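Local coordinates for protein alpha-1,6-mannanase (Bacteroides thetaiotaomicron, PDB 4V1S) that probably hydrolyses internal alpha-1,6-mannosidic linkages in mannan backbones, as a glycoside hydrolase family 76 enzyme of a gut symbiont, at residues D45-C50 with S100-A105; Y91-S96 with M383-A388; G178-L183 with V198-I203; V207-C212 with R230-T235. All coordinates share one frame; numbering follows the deposited sequence. Where two conformers were deposited one is given.

Interaction 1: residues D45-C50 with S100-A105; sequences DYYTWC and SEWSDA
Tyr47 and Glu101 approach from opposite directions, so that the phenol of one ends against the carboxylate of the other, while Trp102 slides past the same ring on an antiparallel course. The evidence lies at a single atom, Tyr47 OH. Trp102 NE1 donates to it over 2.8 Å, nearly straight (158° at the hydrogen) and close to the indole plane; the hydroxyl in turn donates to Glu101 OE1 at 2.5 Å. That oxygen lies in the plane of the tyrosine ring, yet it is met from above the carboxylate plane, because ring and carboxylate stand almost perpendicular. The two aromatic rings also meet rim to rim, with planes 81° apart and 5.9 Å between the centroids of the Tyr47 ring and the Trp102 five-membered ring, so neither stacks on the other. With CG anti to the backbone N (chi1 -166°), Tyr47 joins helix 46-61 to helix 99-114 past the end of helix 81-97, as packing between helices. Leu97, at the end of helix 81-97, and Ser98, in the link to helix 99-114, also touch Tyr47. The result is a relay, indole N-H to phenol to carboxylate, in which each bond is likely to polarise the hydroxyl and strengthen the other.

Interaction 2: residues Y91-S96 with M383-A388; sequences YTEGIS and MYMRAA
Glu93 and Arg386 meet where helices 81-97 and 374-394 run side by side, their short segments nearly parallel (17°) with axes 9.0 Å apart. Arg386 NH1 donates to Glu93 OE2 over 3.0 Å in a salt bridge that is almost straight (169° at the hydrogen). The acceptor sits at the edge of the guanidinium and in its plane, whereas NH1 comes from above the plane of the carboxylate, the two flat groups being steeply turned against each other. OE2 has a second donor, Asn389 ND2, further along helix 374-394. On the arginine, NE pairs with Asp321 OD1 of helix 313-330, so the guanidinium serves two carboxylates from two of its nitrogens. Beside the ion pair, Met385 packs by van der Waals contact on Glu93 and on the backbone of Gly94: Met385 CG lies 3.7 Å from Glu93 CB, and Met385 CE rests 3.6 Å from Gly94 CA, an approach helped by the missing side chain of the glycine. With an alanine at Glu93, Arg386 NH1 and Asn389 ND2 would probably both be left without this acceptor, and a gap would open beside Arg386 CD. The chemistry thus ties three helices together through one guanidinium shared by two carboxylates, which probably helps to keep all three groups ionised.

Interaction 3: residues G178-L183 with V198-I203; sequences GEDNVL and VQKNTI
Lys200 lies in the extended strand 199-201 and faces the irregular loop 178-183, the nearest CA atoms being those of Lys200 and Leu183 at 8.2 Å, with Leu183 itself in a left-handed helical conformation (phi 61°, psi 12°). The lysine chain is extended beyond CG and spans this gap, its ammonium group ending inside the curve of the loop. Lys200 NZ donates to Asp180 OD1 at 2.7 Å, as part of a salt bridge, and to the backbone oxygen Val182 O at 2.8 Å. Gly185 and Gly186 also offer carbonyl oxygens to NZ, and Tyr188 makes a cation-pi contact with the lysine; this ammonium is therefore bound by one carboxylate, several carbonyls and a ring. Asp180 OD1 has two donors that reach it from opposite faces of the carboxylate plane: Lys200 NZ on one and Val182 N, 3.0 Å away, on the other. The second oxygen of that carboxylate, OD2, is bonded to Tyr188 OH, which probably limits its rotation. Farther back along the lysine, Leu183 CD1 lies 4.3 Å from Lys200 CG. The loop connects helix 162-177 with the strand before helix 202-219, and within it the bond from Val182 N to Asp180 OD1 closes an Asx turn, whose side-chain acceptor, Asp180 OD1, also takes the bond from the buried lysine.

Interaction 4: residues V207-C212 with R230-T235; sequences VTMLSC and RINDWT
Met209 reaches Ile231 and Asn232 because its CG stands anti to the carbonyl carbon (chi1 -72°), the chain then runs out extended to SD, and a bend at chi3 (48°) turns the methyl toward Asn232 on the neighbouring helix. The setting is a helical hairpin: helices 202-219 and 222-239 follow each other along the chain and pack antiparallel, their short segments at 153° with axes 10.0 Å apart, as expected in the (alpha/alpha)6 barrel of family 76. The contact is made by van der Waals packing, mostly of apolar atoms. Met209 CG meets Ile231 CG2 at 3.8 Å as the two side chains slide past each other in opposite directions, while Met209 SD lies 3.7 Å from Asn232 CA. On the flank, Ile231 CD1 touches Thr208 CG2 at 3.8 Å, the two chains crossing at about a right angle; the hydroxyl of Thr208 is used within its own helix, by Cys204 O. Helix 264-281 closes in on the same methionine through Met270 and Ser273. Shortening Met209 to an alanine is likely to open a gap between the two helices, leaving Ile231 CG2 and the aliphatic part of Asn232 without their packing partner. The polar end of Asn232 does not depend on the sulfur, since OD1 accepts from Trp274 NE1. Thr235 OG1 turns back to its own helix, donates to Ile231 O and is also hydrogen-bonded to Ser205 OG of helix 202-219. Met209 CE ends beside Asn232, 3.7 Å from Asn232 CB and 3.4 Å from Asn232 OD1.

Along the chain, interactions 1, 3 and 4 come in series. Interaction 2, joining residues 91-96 to the last helix, 374-394, crosses interaction 1, their segments alternating, and encloses interactions 3 and 4 in sequence. The four form two clusters on opposite sides of the chain's centre. Interactions 1 and 2, with centres 7 Å apart, use helices 46-61, 81-97 and 99-114, which follow one another in the chain; they touch where Trp102 CD1 lies 3.2 Å from Gly94 O. Interactions 3 and 4, centres 11 Å apart, share helix 202-219 and the salt bridge from Arg230 NE to Glu179 OE2. Interaction 2 thus packs an early helix against the C-terminal one, consistent with closure of a helical barrel.

Interaction 1: residues D45-C50 with S100-A105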
loop_
_atom_site.group_PDB
_atom_site.type_symbol
_atom_site.label_atom_id
_atom_site.label_comp_id
_atom_site.label_asym_id
_atom_site.label_seq_id
_atom_site.Cartn_x
_atom_site.Cartn_y
_atom_site.Cartn_z
ATOM N N ASP A 45 -8.866 -1.941 -21.863
ATOM C CA ASP A 45 -10.021 -1.777 -21.040
ATOM C C ASP A 45 -9.638 -2.160 -19.621
ATOM O O ASP A 45 -9.960 -3.250 -19.152
ATOM C CB ASP A 45 -11.133 -2.653 -21.575
ATOM C CG ASP A 45 -12.454 -2.388 -20.921
ATOM O OD1 ASP A 45 -12.505 -1.573 -19.969
ATOM O OD2 ASP A 45 -13.452 -3.011 -21.382
ATOM N N TYR A 46 -8.947 -1.245 -18.946
ATOM C CA TYR A 46 -8.474 -1.490 -17.579
ATOM C C TYR A 46 -9.588 -1.862 -16.629
ATOM O O TYR A 46 -9.406 -2.697 -15.760
ATOM C CB TYR A 46 -7.728 -0.266 -17.029
ATOM C CG TYR A 46 -6.511 0.092 -17.852
ATOM C CD1 TYR A 46 -5.409 -0.740 -17.889
ATOM C CD2 TYR A 46 -6.488 1.253 -18.636
ATOM C CE1 TYR A 46 -4.305 -0.445 -18.698
ATOM C CE2 TYR A 46 -5.395 1.564 -19.422
ATOM C CZ TYR A 46 -4.305 0.706 -19.455
ATOM O OH TYR A 46 -3.208 1.005 -20.227
ATOM N N TYR A 47 -10.742 -1.222 -16.770
ATOM C CA TYR A 47 -11.857 -1.500 -15.880
ATOM C C TYR A 47 -12.331 -2.950 -15.986
ATOM O O TYR A 47 -12.536 -3.635 -14.966
ATOM C CB TYR A 47 -12.993 -0.552 -16.221
ATOM C CG TYR A 47 -14.119 -0.446 -15.200
ATOM C CD1 TYR A 47 -13.877 -0.003 -13.901
ATOM C CD2 TYR A 47 -15.420 -0.721 -15.546
ATOM C CE1 TYR A 47 -14.896 0.135 -12.987
ATOM C CE2 TYR A 47 -16.457 -0.606 -14.639
ATOM C CZ TYR A 47 -16.187 -0.161 -13.355
ATOM O OH TYR A 47 -17.221 -0.005 -12.459
ATOM N N THR A 48 -12.482 -3.428 -17.221
ATOM C CA THR A 48 -12.781 -4.845 -17.441
ATOM C C THR A 48 -11.683 -5.764 -16.905
ATOM O O THR A 48 -11.958 -6.759 -16.281
ATOM C CB THR A 48 -13.061 -5.140 -18.931
ATOM O OG1 THR A 48 -14.277 -4.452 -19.261
ATOM C CG2 THR A 48 -13.238 -6.598 -19.178
ATOM N N TRP A 49 -10.431 -5.391 -17.119
ATOM C CA TRP A 49 -9.342 -6.191 -16.604
ATOM C C TRP A 49 -9.452 -6.321 -15.102
ATOM O O TRP A 49 -9.217 -7.382 -14.567
ATOM C CB TRP A 49 -7.980 -5.585 -16.948
ATOM C CG TRP A 49 -7.656 -5.552 -18.400
ATOM C CD1 TRP A 49 -8.405 -6.037 -19.421
ATOM C CD2 TRP A 49 -6.483 -4.982 -18.982
ATOM N NE1 TRP A 49 -7.766 -5.795 -20.624
ATOM C CE2 TRP A 49 -6.581 -5.155 -20.379
ATOM C CE3 TRP A 49 -5.344 -4.365 -18.457
ATOM C CZ2 TRP A 49 -5.573 -4.725 -21.262
ATOM C CZ3 TRP A 49 -4.354 -3.923 -19.336
ATOM C CH2 TRP A 49 -4.483 -4.106 -20.721
ATOM N N CYS A 50 -9.844 -5.234 -14.443
ATOM C CA CYS A 50 -10.000 -5.271 -12.990
ATOM C C CYS A 50 -11.104 -6.228 -12.606
ATOM O O CYS A 50 -10.900 -7.105 -11.781
ATOM C CB CYS A 50 -10.295 -3.888 -12.439
ATOM S SG CYS A 50 -10.527 -3.849 -10.647
ATOM N N SER A 100 -22.269 3.558 -7.494
ATOM C CA SER A 100 -23.301 2.530 -7.360
ATOM C C SER A 100 -22.757 1.114 -7.563
ATOM O O SER A 100 -23.210 0.185 -6.899
ATOM C CB SER A 100 -24.498 2.832 -8.281
ATOM O OG SER A 100 -24.102 2.998 -9.633
ATOM N N GLU A 101 -21.784 0.938 -8.458
ATOM C CA GLU A 101 -21.202 -0.392 -8.673
ATOM C C GLU A 101 -20.341 -0.855 -7.498
ATOM O O GLU A 101 -20.200 -2.047 -7.315
ATOM C CB GLU A 101 -20.368 -0.473 -9.962
ATOM C CG GLU A 101 -20.186 -1.920 -10.458
ATOM C CD GLU A 101 -19.551 -2.065 -11.845
ATOM O OE1 GLU A 101 -19.525 -1.078 -12.616
ATOM O OE2 GLU A 101 -19.083 -3.184 -12.174
ATOM N N TRP A 102 -19.731 0.073 -6.758
ATOM C CA TRP A 102 -18.672 -0.286 -5.801
ATOM C C TRP A 102 -18.948 -0.011 -4.339
ATOM O O TRP A 102 -18.209 -0.489 -3.502
ATOM C CB TRP A 102 -17.324 0.337 -6.222
ATOM C CG TRP A 102 -16.924 -0.227 -7.534
ATOM C CD1 TRP A 102 -17.049 0.382 -8.737
ATOM C CD2 TRP A 102 -16.454 -1.552 -7.802
ATOM N NE1 TRP A 102 -16.649 -0.444 -9.733
ATOM C CE2 TRP A 102 -16.302 -1.655 -9.204
ATOM C CE3 TRP A 102 -16.147 -2.662 -6.995
ATOM C CZ2 TRP A 102 -15.845 -2.820 -9.833
ATOM C CZ3 TRP A 102 -15.698 -3.826 -7.610
ATOM C CH2 TRP A 102 -15.535 -3.887 -9.032
ATOM N N SER A 103 -19.996 0.750 -4.027
ATOM C CA SER A 103 -20.233 1.131 -2.641
ATOM C C SER A 103 -20.506 -0.064 -1.751
ATOM O O SER A 103 -19.985 -0.152 -0.631
ATOM C CB SER A 103 -21.374 2.146 -2.557
ATOM O OG SER A 103 -20.907 3.375 -3.074
ATOM N N ASP A 104 -21.348 -0.979 -2.215
ATOM C CA ASP A 104 -21.668 -2.169 -1.408
ATOM C C ASP A 104 -20.444 -3.063 -1.225
ATOM O O ASP A 104 -20.233 -3.602 -0.144
ATOM C CB ASP A 104 -22.796 -2.989 -2.032
ATOM C CG ASP A 104 -24.164 -2.359 -1.863
ATOM O OD1 ASP A 104 -24.328 -1.379 -1.105
ATOM O OD2 ASP A 104 -25.106 -2.864 -2.516
ATOM N N ALA A 105 -19.638 -3.213 -2.278
ATOM C CA ALA A 105 -18.444 -4.062 -2.216
ATOM C C ALA A 105 -17.470 -3.499 -1.186
ATOM O O ALA A 105 -16.869 -4.246 -0.377
ATOM C CB ALA A 105 -17.766 -4.140 -3.577
#

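Interaction 2: residues Y91-S96 with M383-A388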
loop_
_atom_site.group_PDB
_atom_site.type_symbol
_atom_site.label_atom_id
_atom_site.label_comp_id
_atom_site.label_asym_id
_atom_site.label_seq_id
_atom_site.Cartn_x
_atom_site.Cartn_y
_atom_site.Cartn_z
ATOM N N TYR A 91 -11.656 -1.437 -4.188
ATOM C CA TYR A 91 -13.066 -1.021 -4.115
ATOM C C TYR A 91 -13.182 0.483 -3.878
ATOM O O TYR A 91 -14.058 1.164 -4.437
ATOM C CB TYR A 91 -13.818 -1.801 -3.036
ATOM C CG TYR A 91 -13.731 -3.309 -3.133
ATOM C CD1 TYR A 91 -13.854 -3.972 -4.338
ATOM C CD2 TYR A 91 -13.579 -4.082 -1.984
ATOM C CE1 TYR A 91 -13.740 -5.358 -4.392
ATOM C CE2 TYR A 91 -13.527 -5.462 -2.028
ATOM C CZ TYR A 91 -13.652 -6.110 -3.221
ATOM O OH TYR A 91 -13.552 -7.514 -3.227
ATOM N N THR A 92 -12.302 1.010 -3.052
ATOM C CA THR A 92 -12.252 2.445 -2.841
ATOM C C THR A 92 -12.012 3.218 -4.136
ATOM O O THR A 92 -12.746 4.154 -4.448
ATOM C CB THR A 92 -11.195 2.785 -1.816
ATOM O OG1 THR A 92 -11.533 2.159 -0.567
ATOM C CG2 THR A 92 -11.072 4.313 -1.656
ATOM N N GLU A 93 -11.012 2.801 -4.916
ATOM C CA GLU A 93 -10.781 3.445 -6.205
ATOM C C GLU A 93 -11.975 3.261 -7.143
ATOM O O GLU A 93 -12.306 4.165 -7.920
ATOM C CB GLU A 93 -9.504 2.933 -6.845
ATOM C CG GLU A 93 -9.012 3.703 -8.056
ATOM C CD GLU A 93 -8.390 5.072 -7.759
ATOM O OE1 GLU A 93 -8.609 5.633 -6.672
ATOM O OE2 GLU A 93 -7.674 5.617 -8.645
ATOM N N GLY A 94 -12.627 2.105 -7.055
ATOM C CA GLY A 94 -13.847 1.843 -7.818
ATOM C C GLY A 94 -14.919 2.910 -7.658
ATOM O O GLY A 94 -15.625 3.224 -8.622
ATOM N N ILE A 95 -15.020 3.492 -6.458
ATOM C CA ILE A 95 -16.033 4.510 -6.202
ATOM C C ILE A 95 -15.875 5.697 -7.181
ATOM O O ILE A 95 -16.863 6.336 -7.552
ATOM C CB ILE A 95 -15.977 5.046 -4.739
ATOM C CG1 ILE A 95 -16.165 3.944 -3.674
ATOM C CG2 ILE A 95 -17.034 6.097 -4.539
ATOM C CD1 ILE A 95 -17.466 3.186 -3.739
ATOM N N SER A 96 -14.634 5.999 -7.576
ATOM C CA SER A 96 -14.352 7.095 -8.503
ATOM C C SER A 96 -14.878 6.804 -9.904
ATOM O O SER A 96 -15.193 7.721 -10.661
ATOM C CB SER A 96 -12.850 7.403 -8.563
ATOM O OG SER A 96 -12.377 7.911 -7.320
ATOM N N MET A 383 -4.084 -2.096 -9.296
ATOM C CA MET A 383 -3.459 -1.362 -10.402
ATOM C C MET A 383 -4.407 -1.157 -11.574
ATOM O O MET A 383 -4.469 -0.068 -12.162
ATOM C CB MET A 383 -2.222 -2.068 -10.867
ATOM C CG MET A 383 -1.089 -2.009 -9.867
ATOM S SD MET A 383 -0.409 -0.372 -9.531
ATOM C CE MET A 383 -1.351 0.141 -8.114
ATOM N N TYR A 384 -5.187 -2.180 -11.884
ATOM C CA TYR A 384 -6.126 -2.024 -13.003
ATOM C C TYR A 384 -7.177 -0.973 -12.726
ATOM O O TYR A 384 -7.559 -0.231 -13.625
ATOM C CB TYR A 384 -6.778 -3.356 -13.418
ATOM C CG TYR A 384 -5.832 -4.406 -13.923
ATOM C CD1 TYR A 384 -4.720 -4.076 -14.698
ATOM C CD2 TYR A 384 -6.041 -5.753 -13.618
ATOM C CE1 TYR A 384 -3.819 -5.052 -15.097
ATOM C CE2 TYR A 384 -5.187 -6.764 -14.090
ATOM C CZ TYR A 384 -4.073 -6.390 -14.829
ATOM O OH TYR A 384 -3.212 -7.350 -15.280
ATOM N N MET A 385 -7.690 -0.930 -11.498
ATOM C CA MET A 385 -8.691 0.046 -11.161
ATOM C C MET A 385 -8.084 1.465 -11.178
ATOM O O MET A 385 -8.732 2.432 -11.611
ATOM C CB MET A 385 -9.330 -0.265 -9.813
ATOM C CG MET A 385 -10.564 0.571 -9.521
ATOM S SD MET A 385 -11.961 0.231 -10.560
ATOM C CE MET A 385 -12.744 -1.098 -9.654
ATOM N N ARG A 386 -6.855 1.591 -10.676
ATOM C CA ARG A 386 -6.153 2.870 -10.755
ATOM C C ARG A 386 -6.000 3.367 -12.190
ATOM O O ARG A 386 -6.274 4.535 -12.513
ATOM C CB ARG A 386 -4.795 2.792 -10.097
ATOM C CG ARG A 386 -4.855 2.572 -8.599
ATOM C CD ARG A 386 -5.209 3.842 -7.875
ATOM N NE ARG A 386 -4.034 4.627 -7.596
ATOM C CZ ARG A 386 -3.971 5.940 -7.459
ATOM N NH1 ARG A 386 -5.036 6.672 -7.626
ATOM N NH2 ARG A 386 -2.816 6.508 -7.126
ATOM N N ALA A 387 -5.552 2.479 -13.041
ATOM C CA ALA A 387 -5.406 2.784 -14.465
ATOM C C ALA A 387 -6.755 3.179 -15.091
ATOM O O ALA A 387 -6.824 4.109 -15.855
ATOM C CB ALA A 387 -4.806 1.592 -15.189
ATOM N N ALA A 388 -7.824 2.484 -14.722
ATOM C CA ALA A 388 -9.157 2.822 -15.216
ATOM C C ALA A 388 -9.549 4.245 -14.824
ATOM O O ALA A 388 -10.123 4.989 -15.620
ATOM C CB ALA A 388 -10.168 1.811 -14.688
#

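Interaction 3: residues G178-L183 with V198-I203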
loop_
_atom_site.group_PDB
_atom_site.type_symbol
_atom_site.label_atom_id
_atom_site.label_comp_id
_atom_site.label_asym_id
_atom_site.label_seq_id
_atom_site.Cartn_x
_atom_site.Cartn_y
_atom_site.Cartn_z
ATOM N N GLY A 178 3.361 2.785 18.257
ATOM C CA GLY A 178 4.621 2.032 18.102
ATOM C C GLY A 178 5.853 2.929 18.026
ATOM O O GLY A 178 6.964 2.438 17.905
ATOM N N GLU A 179 5.647 4.225 18.069
ATOM C CA GLU A 179 6.726 5.225 18.081
ATOM C C GLU A 179 7.157 5.505 19.521
ATOM O O GLU A 179 6.334 5.747 20.410
ATOM C CB GLU A 179 6.265 6.563 17.475
ATOM C CG GLU A 179 7.396 7.553 17.251
ATOM C CD GLU A 179 6.971 8.959 16.870
ATOM O OE1 GLU A 179 5.750 9.230 16.755
ATOM O OE2 GLU A 179 7.878 9.804 16.656
ATOM N N ASP A 180 8.449 5.503 19.737
ATOM C CA ASP A 180 9.014 5.954 21.015
ATOM C C ASP A 180 10.473 6.352 20.752
ATOM O O ASP A 180 10.924 6.335 19.606
ATOM C CB ASP A 180 8.852 4.911 22.151
ATOM C CG ASP A 180 9.601 3.627 21.869
ATOM O OD1 ASP A 180 10.612 3.671 21.112
ATOM O OD2 ASP A 180 9.203 2.594 22.423
ATOM N N ASN A 181 11.189 6.744 21.802
ATOM C CA ASN A 181 12.563 7.229 21.643
ATOM C C ASN A 181 13.668 6.176 21.676
ATOM O O ASN A 181 14.838 6.512 21.707
ATOM C CB ASN A 181 12.824 8.384 22.611
ATOM C CG ASN A 181 12.347 9.701 22.052
ATOM O OD1 ASN A 181 11.643 10.481 22.720
ATOM N ND2 ASN A 181 12.724 9.964 20.815
ATOM N N VAL A 182 13.297 4.898 21.635
ATOM C CA VAL A 182 14.288 3.828 21.409
ATOM C C VAL A 182 14.844 4.090 20.019
ATOM O O VAL A 182 14.092 4.398 19.095
ATOM C CB VAL A 182 13.631 2.454 21.599
ATOM C CG1 VAL A 182 14.557 1.313 21.196
ATOM C CG2 VAL A 182 13.187 2.307 23.065
ATOM N N LEU A 183 16.169 4.039 19.895
ATOM C CA LEU A 183 16.874 4.448 18.670
ATOM C C LEU A 183 16.679 5.915 18.287
ATOM O O LEU A 183 17.038 6.317 17.173
ATOM C CB LEU A 183 16.500 3.544 17.474
ATOM C CG LEU A 183 16.878 2.069 17.630
ATOM C CD1 LEU A 183 16.474 1.275 16.400
ATOM C CD2 LEU A 183 18.361 1.875 17.902
ATOM N N VAL A 198 14.140 -7.434 17.712
ATOM C CA VAL A 198 13.458 -6.161 17.916
ATOM C C VAL A 198 14.097 -5.124 16.971
ATOM O O VAL A 198 15.313 -4.940 16.934
ATOM C CB VAL A 198 13.525 -5.690 19.383
ATOM C CG1 VAL A 198 12.827 -4.344 19.563
ATOM C CG2 VAL A 198 12.887 -6.713 20.307
ATOM N N GLN A 199 13.253 -4.425 16.226
ATOM C CA GLN A 199 13.725 -3.543 15.171
ATOM C C GLN A 199 12.682 -2.497 14.842
ATOM O O GLN A 199 11.486 -2.689 15.112
ATOM C CB GLN A 199 14.088 -4.357 13.922
ATOM C CG GLN A 199 12.932 -5.181 13.375
ATOM C CD GLN A 199 13.373 -6.148 12.317
ATOM O OE1 GLN A 199 13.893 -7.248 12.610
ATOM N NE2 GLN A 199 13.190 -5.752 11.076
ATOM N N LYS A 200 13.163 -1.400 14.259
ATOM C CA LYS A 200 12.327 -0.319 13.745
ATOM C C LYS A 200 12.548 -0.211 12.245
ATOM O O LYS A 200 13.660 -0.347 11.757
ATOM C CB LYS A 200 12.609 1.013 14.470
ATOM C CG LYS A 200 12.247 0.936 15.941
ATOM C CD LYS A 200 12.296 2.288 16.604
ATOM C CE LYS A 200 11.628 2.260 17.980
ATOM N NZ LYS A 200 11.436 3.641 18.516
ATOM N N ASN A 201 11.464 0.018 11.520
ATOM C CA ASN A 201 11.390 -0.315 10.088
ATOM C C ASN A 201 10.901 0.862 9.241
ATOM O O ASN A 201 9.987 1.601 9.622
ATOM C CB ASN A 201 10.455 -1.537 9.882
ATOM C CG ASN A 201 10.977 -2.775 10.570
ATOM O OD1 ASN A 201 11.340 -3.774 9.918
ATOM N ND2 ASN A 201 11.062 -2.708 11.883
ATOM N N THR A 202 11.555 1.043 8.101
ATOM C CA THR A 202 11.196 2.081 7.188
ATOM C C THR A 202 9.722 2.003 6.814
ATOM O O THR A 202 9.064 3.029 6.779
ATOM C CB THR A 202 12.060 2.009 5.923
ATOM O OG1 THR A 202 13.432 2.123 6.301
ATOM C CG2 THR A 202 11.677 3.122 4.966
ATOM N N ILE A 203 9.210 0.806 6.571
ATOM C CA ILE A 203 7.823 0.705 6.113
ATOM C C ILE A 203 6.880 1.258 7.180
ATOM O O ILE A 203 5.897 1.919 6.844
ATOM C CB ILE A 203 7.411 -0.705 5.648
ATOM C CG1 ILE A 203 6.007 -0.678 5.011
ATOM C CG2 ILE A 203 7.497 -1.727 6.774
ATOM C CD1 ILE A 203 5.900 0.210 3.779
#

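Interaction 4: residues V207-C212 with R230-T235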
loop_
_atom_site.group_PDB
_atom_site.type_symbol
_atom_site.label_atom_id
_atom_site.label_comp_id
_atom_site.label_asym_id
_atom_site.label_seq_id
_atom_site.Cartn_x
_atom_site.Cartn_y
_atom_site.Cartn_z
ATOM N N VAL A 207 4.332 4.264 5.981
ATOM C CA VAL A 207 2.877 4.194 5.955
ATOM C C VAL A 207 2.260 5.068 7.065
ATOM O O VAL A 207 1.150 5.593 6.929
ATOM C CB VAL A 207 2.311 2.759 6.047
ATOM C CG1 VAL A 207 2.749 1.950 4.846
ATOM C CG2 VAL A 207 2.645 2.051 7.356
ATOM N N THR A 208 2.968 5.214 8.191
ATOM C CA THR A 208 2.470 6.079 9.240
ATOM C C THR A 208 2.527 7.560 8.789
ATOM O O THR A 208 1.576 8.309 9.007
ATOM C CB THR A 208 3.214 5.821 10.553
ATOM O OG1 THR A 208 3.045 4.482 10.953
ATOM C CG2 THR A 208 2.736 6.697 11.672
ATOM N N MET A 209 3.623 7.965 8.139
ATOM C CA MET A 209 3.708 9.283 7.587
ATOM C C MET A 209 2.604 9.580 6.581
ATOM O O MET A 209 1.965 10.631 6.647
ATOM C CB MET A 209 5.065 9.523 6.913
ATOM C CG MET A 209 6.223 9.674 7.908
ATOM S SD MET A 209 7.869 9.468 7.180
ATOM C CE MET A 209 7.729 10.524 5.743
ATOM N N LEU A 210 2.363 8.656 5.662
ATOM C CA LEU A 210 1.357 8.890 4.649
ATOM C C LEU A 210 -0.030 8.980 5.299
ATOM O O LEU A 210 -0.821 9.848 4.951
ATOM C CB LEU A 210 1.408 7.820 3.554
ATOM C CG LEU A 210 0.427 8.077 2.410
ATOM C CD1 LEU A 210 0.677 9.422 1.731
ATOM C CD2 LEU A 210 0.519 6.977 1.376
ATOM N N SER A 211 -0.306 8.095 6.248
ATOM C CA SER A 211 -1.573 8.113 6.979
ATOM C C SER A 211 -1.759 9.442 7.711
ATOM O O SER A 211 -2.842 10.050 7.676
ATOM C CB SER A 211 -1.637 6.968 7.988
ATOM O OG SER A 211 -1.639 5.692 7.371
ATOM N N CYS A 212 -0.699 9.879 8.396
ATOM C CA CYS A 212 -0.706 11.172 9.084
ATOM C C CYS A 212 -1.033 12.311 8.121
ATOM O O CYS A 212 -1.852 13.172 8.430
ATOM C CB CYS A 212 0.644 11.454 9.761
ATOM S SG CYS A 212 0.920 10.616 11.326
ATOM N N ARG A 230 8.257 14.704 12.369
ATOM C CA ARG A 230 9.101 14.082 13.360
ATOM C C ARG A 230 9.589 12.703 12.899
ATOM O O ARG A 230 10.782 12.392 12.975
ATOM C CB ARG A 230 8.336 13.984 14.690
ATOM C CG ARG A 230 9.099 13.343 15.815
ATOM C CD ARG A 230 8.267 13.282 17.094
ATOM N NE ARG A 230 7.082 12.436 16.933
ATOM C CZ ARG A 230 5.809 12.829 16.918
ATOM N NH1 ARG A 230 5.460 14.105 17.074
ATOM N NH2 ARG A 230 4.852 11.913 16.756
ATOM N N ILE A 231 8.649 11.863 12.456
ATOM C CA ILE A 231 8.996 10.537 11.981
ATOM C C ILE A 231 9.882 10.632 10.731
ATOM O O ILE A 231 10.858 9.896 10.596
ATOM C CB ILE A 231 7.724 9.720 11.699
ATOM C CG1 ILE A 231 6.973 9.452 13.023
ATOM C CG2 ILE A 231 8.069 8.429 10.972
ATOM C CD1 ILE A 231 5.527 9.054 12.810
ATOM N N ASN A 232 9.561 11.544 9.824
ATOM C CA ASN A 232 10.396 11.741 8.642
ATOM C C ASN A 232 11.831 12.123 8.979
ATOM O O ASN A 232 12.776 11.552 8.439
ATOM C CB ASN A 232 9.834 12.792 7.719
ATOM C CG ASN A 232 10.637 12.894 6.438
ATOM O OD1 ASN A 232 10.836 11.890 5.744
ATOM N ND2 ASN A 232 11.142 14.085 6.140
ATOM N N ASP A 233 11.984 13.095 9.872
ATOM C CA ASP A 233 13.328 13.529 10.292
ATOM C C ASP A 233 14.143 12.325 10.789
ATOM O O ASP A 233 15.299 12.145 10.405
ATOM C CB ASP A 233 13.226 14.579 11.389
ATOM C CG ASP A 233 12.826 15.942 10.872
ATOM O OD1 ASP A 233 12.738 16.153 9.645
ATOM O OD2 ASP A 233 12.576 16.813 11.724
ATOM N N TRP A 234 13.528 11.482 11.625
ATOM C CA TRP A 234 14.214 10.284 12.127
ATOM C C TRP A 234 14.573 9.330 10.982
ATOM O O TRP A 234 15.677 8.765 10.934
ATOM C CB TRP A 234 13.367 9.552 13.184
ATOM C CG TRP A 234 14.041 8.336 13.732
ATOM C CD1 TRP A 234 14.903 8.267 14.811
ATOM C CD2 TRP A 234 13.957 7.007 13.215
ATOM N NE1 TRP A 234 15.345 6.980 14.986
ATOM C CE2 TRP A 234 14.781 6.184 14.023
ATOM C CE3 TRP A 234 13.233 6.419 12.181
ATOM C CZ2 TRP A 234 14.897 4.816 13.810
ATOM C CZ3 TRP A 234 13.357 5.055 11.964
ATOM C CH2 TRP A 234 14.198 4.274 12.760
ATOM N N THR A 235 13.610 9.114 10.089
ATOM C CA THR A 235 13.781 8.149 9.023
ATOM C C THR A 235 14.892 8.579 8.060
ATOM O O THR A 235 15.751 7.774 7.678
ATOM C CB THR A 235 12.460 7.932 8.297
ATOM O OG1 THR A 235 11.439 7.595 9.265
ATOM C CG2 THR A 235 12.583 6.803 7.292
#